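Local coordinates for protein NEQ263 (Nanoarchaeum equitans Kin4-M, PDB 5BN3) that probably binds ATP as the B-type subunit of an archaeal ATP synthase core complex, pairing with the alpha-chain partner NeqA, at residues B[133-138]-B[280-285]. Numbering follows the deposited sequence.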
loop_
_atom_site.group_PDB
_atom_site.type_symbol
_atom_site.label_atom_id
_atom_site.label_comp_id
_atom_site.label_asym_id
_atom_site.label_seq_id
_atom_site.Cartn_x
_atom_site.Cartn_y
_atom_site.Cartn_z
ATOM N N PHE B 133 -2.558 23.788 10.299
ATOM C CA PHE B 133 -2.381 22.800 9.237
ATOM C C PHE B 133 -2.863 23.431 7.943
ATOM O O PHE B 133 -3.974 23.964 7.893
ATOM C CB PHE B 133 -3.234 21.548 9.488
ATOM C CG PHE B 133 -2.789 20.705 10.657
ATOM C CD1 PHE B 133 -1.679 21.046 11.416
ATOM C CD2 PHE B 133 -3.489 19.551 10.984
ATOM C CE1 PHE B 133 -1.286 20.255 12.490
ATOM C CE2 PHE B 133 -3.100 18.760 12.053
ATOM C CZ PHE B 133 -1.997 19.114 12.807
ATOM N N SER B 134 -2.056 23.364 6.892
ATOM C CA SER B 134 -2.462 23.946 5.614
ATOM C C SER B 134 -2.171 23.045 4.421
ATOM O O SER B 134 -1.137 22.379 4.374
ATOM C CB SER B 134 -1.801 25.314 5.400
ATOM O OG SER B 134 -2.125 25.842 4.122
ATOM N N PRO B 135 -3.100 23.019 3.454
ATOM C CA PRO B 135 -2.806 22.451 2.136
ATOM C C PRO B 135 -1.726 23.302 1.487
ATOM O O PRO B 135 -1.600 24.477 1.843
ATOM C CB PRO B 135 -4.123 22.638 1.370
ATOM C CG PRO B 135 -5.176 22.793 2.428
ATOM C CD PRO B 135 -4.496 23.480 3.572
ATOM N N PRO B 136 -0.944 22.728 0.563
ATOM C CA PRO B 136 0.040 23.547 -0.154
ATOM C C PRO B 136 -0.633 24.722 -0.860
ATOM O O PRO B 136 -1.721 24.553 -1.415
ATOM C CB PRO B 136 0.601 22.578 -1.197
ATOM C CG PRO B 136 0.436 21.232 -0.578
ATOM C CD PRO B 136 -0.851 21.302 0.200
ATOM N N GLY B 137 -0.012 25.898 -0.818
ATOM C CA GLY B 137 -0.523 27.051 -1.540
ATOM C C GLY B 137 -1.441 27.999 -0.788
ATOM O O GLY B 137 -1.643 29.136 -1.217
ATOM N N LEU B 138 -2.000 27.542 0.328
ATOM C CA LEU B 138 -2.959 28.350 1.083
ATOM C C LEU B 138 -2.257 29.357 2.004
ATOM O O LEU B 138 -1.131 29.115 2.443
ATOM C CB LEU B 138 -3.932 27.447 1.858
ATOM C CG LEU B 138 -5.244 27.164 1.112
ATOM C CD1 LEU B 138 -4.998 26.435 -0.202
ATOM C CD2 LEU B 138 -6.222 26.382 1.971
ATOM N N LEU B 280 2.509 23.751 9.663
ATOM C CA LEU B 280 2.927 22.711 8.729
ATOM C C LEU B 280 2.055 22.626 7.486
ATOM O O LEU B 280 0.869 22.967 7.510
ATOM C CB LEU B 280 3.021 21.345 9.424
ATOM C CG LEU B 280 1.787 20.735 10.093
ATOM C CD1 LEU B 280 0.965 19.920 9.109
ATOM C CD2 LEU B 280 2.204 19.865 11.268
ATOM N N THR B 281 2.666 22.179 6.396
ATOM C CA THR B 281 1.943 21.886 5.172
ATOM C C THR B 281 1.556 20.417 5.212
ATOM O O THR B 281 2.410 19.557 5.445
ATOM C CB THR B 281 2.823 22.147 3.935
ATOM O OG1 THR B 281 3.199 23.531 3.896
ATOM C CG2 THR B 281 2.073 21.796 2.663
ATOM N N MET B 282 0.273 20.124 5.020
ATOM C CA MET B 282 -0.180 18.740 4.905
ATOM C C MET B 282 0.097 18.288 3.479
ATOM O O MET B 282 -0.608 18.711 2.563
ATOM C CB MET B 282 -1.683 18.638 5.191
ATOM C CG MET B 282 -2.108 19.138 6.563
ATOM S SD MET B 282 -3.882 18.947 6.872
ATOM C CE MET B 282 -4.553 20.312 5.914
ATOM N N PRO B 283 1.120 17.432 3.289
ATOM C CA PRO B 283 1.644 17.047 1.969
ATOM C C PRO B 283 0.597 16.990 0.843
ATOM O O PRO B 283 0.425 18.004 0.169
ATOM C CB PRO B 283 2.283 15.685 2.242
ATOM C CG PRO B 283 2.835 15.856 3.639
ATOM C CD PRO B 283 1.794 16.691 4.374
ATOM N N GLY B 284 -0.108 15.879 0.662
ATOM C CA GLY B 284 -1.126 15.801 -0.392
ATOM C C GLY B 284 -2.475 16.366 0.046
ATOM O O GLY B 284 -3.517 15.837 -0.345
ATOM N N ASN B 285 -2.456 17.431 0.846
ATOM C CA ASN B 285 -3.658 17.905 1.537
ATOM C C ASN B 285 -4.323 16.747 2.285
ATOM O O ASN B 285 -5.548 16.605 2.296
ATOM C CB ASN B 285 -4.636 18.586 0.567
ATOM C CG ASN B 285 -5.742 19.339 1.284
ATOM O OD1 ASN B 285 -5.620 19.671 2.465
ATOM N ND2 ASN B 285 -6.832 19.605 0.575
#
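Phe133 and Leu280 run alongside each other in the same direction, on the same face of two neighbouring parallel strands that end together. CD1 of Leu280 comes 3.7 Å from CD1 of the Phe133 ring. A chi1 of 59° swings the branched end of Leu280 toward Phe133, and both methyls lie along the CD1-CE1 side of the ring. Met282 comes in roughly perpendicular to Phe133: its SD lies 3.7 Å from Phe133 CB and 5.2 Å from the ring centroid, 60° off the normal, an oblique Met-aromatic contact. The Met282 side chain bends about its CG-SD bond (chi3 -77°), turning CE toward the Pro135 ring, 3.9 Å from CD. Pro292 and Thr295 of helix 290-296 also touch Phe133 and Leu280. An alanine here in place of Phe133 would keep CB against the sulfur but would probably open a gap beside the Leu280 methyls and helix 290-296, and lose the Met-aromatic contact.

Two backbone bonds fix the register: Ser134 N to Leu280 O, and Met282 N to Ser134 O at 2.7 Å. Pro136 CG packs on Thr281 CG2 and lies 3.3 Å from Pro283 O; Pro136 also meets Tyr423 of the neighbouring alpha chain. Thr281 OG1 bonds Asp227, and Asn285 OD1 lies 3.2 Å from Pro135 CG. Ser134 OG donates to Pro135 O, at the start of a type II turn. This loop sits where P-loop NTPases bind phosphate, but lacks the Walker A Gly-Lys-Ser/Thr, consistent with a non-catalytic B-type subunit. Its prolines have no N-H to give; backbone bonds hold the strand ends, side-chain and proline-ring packing the loops.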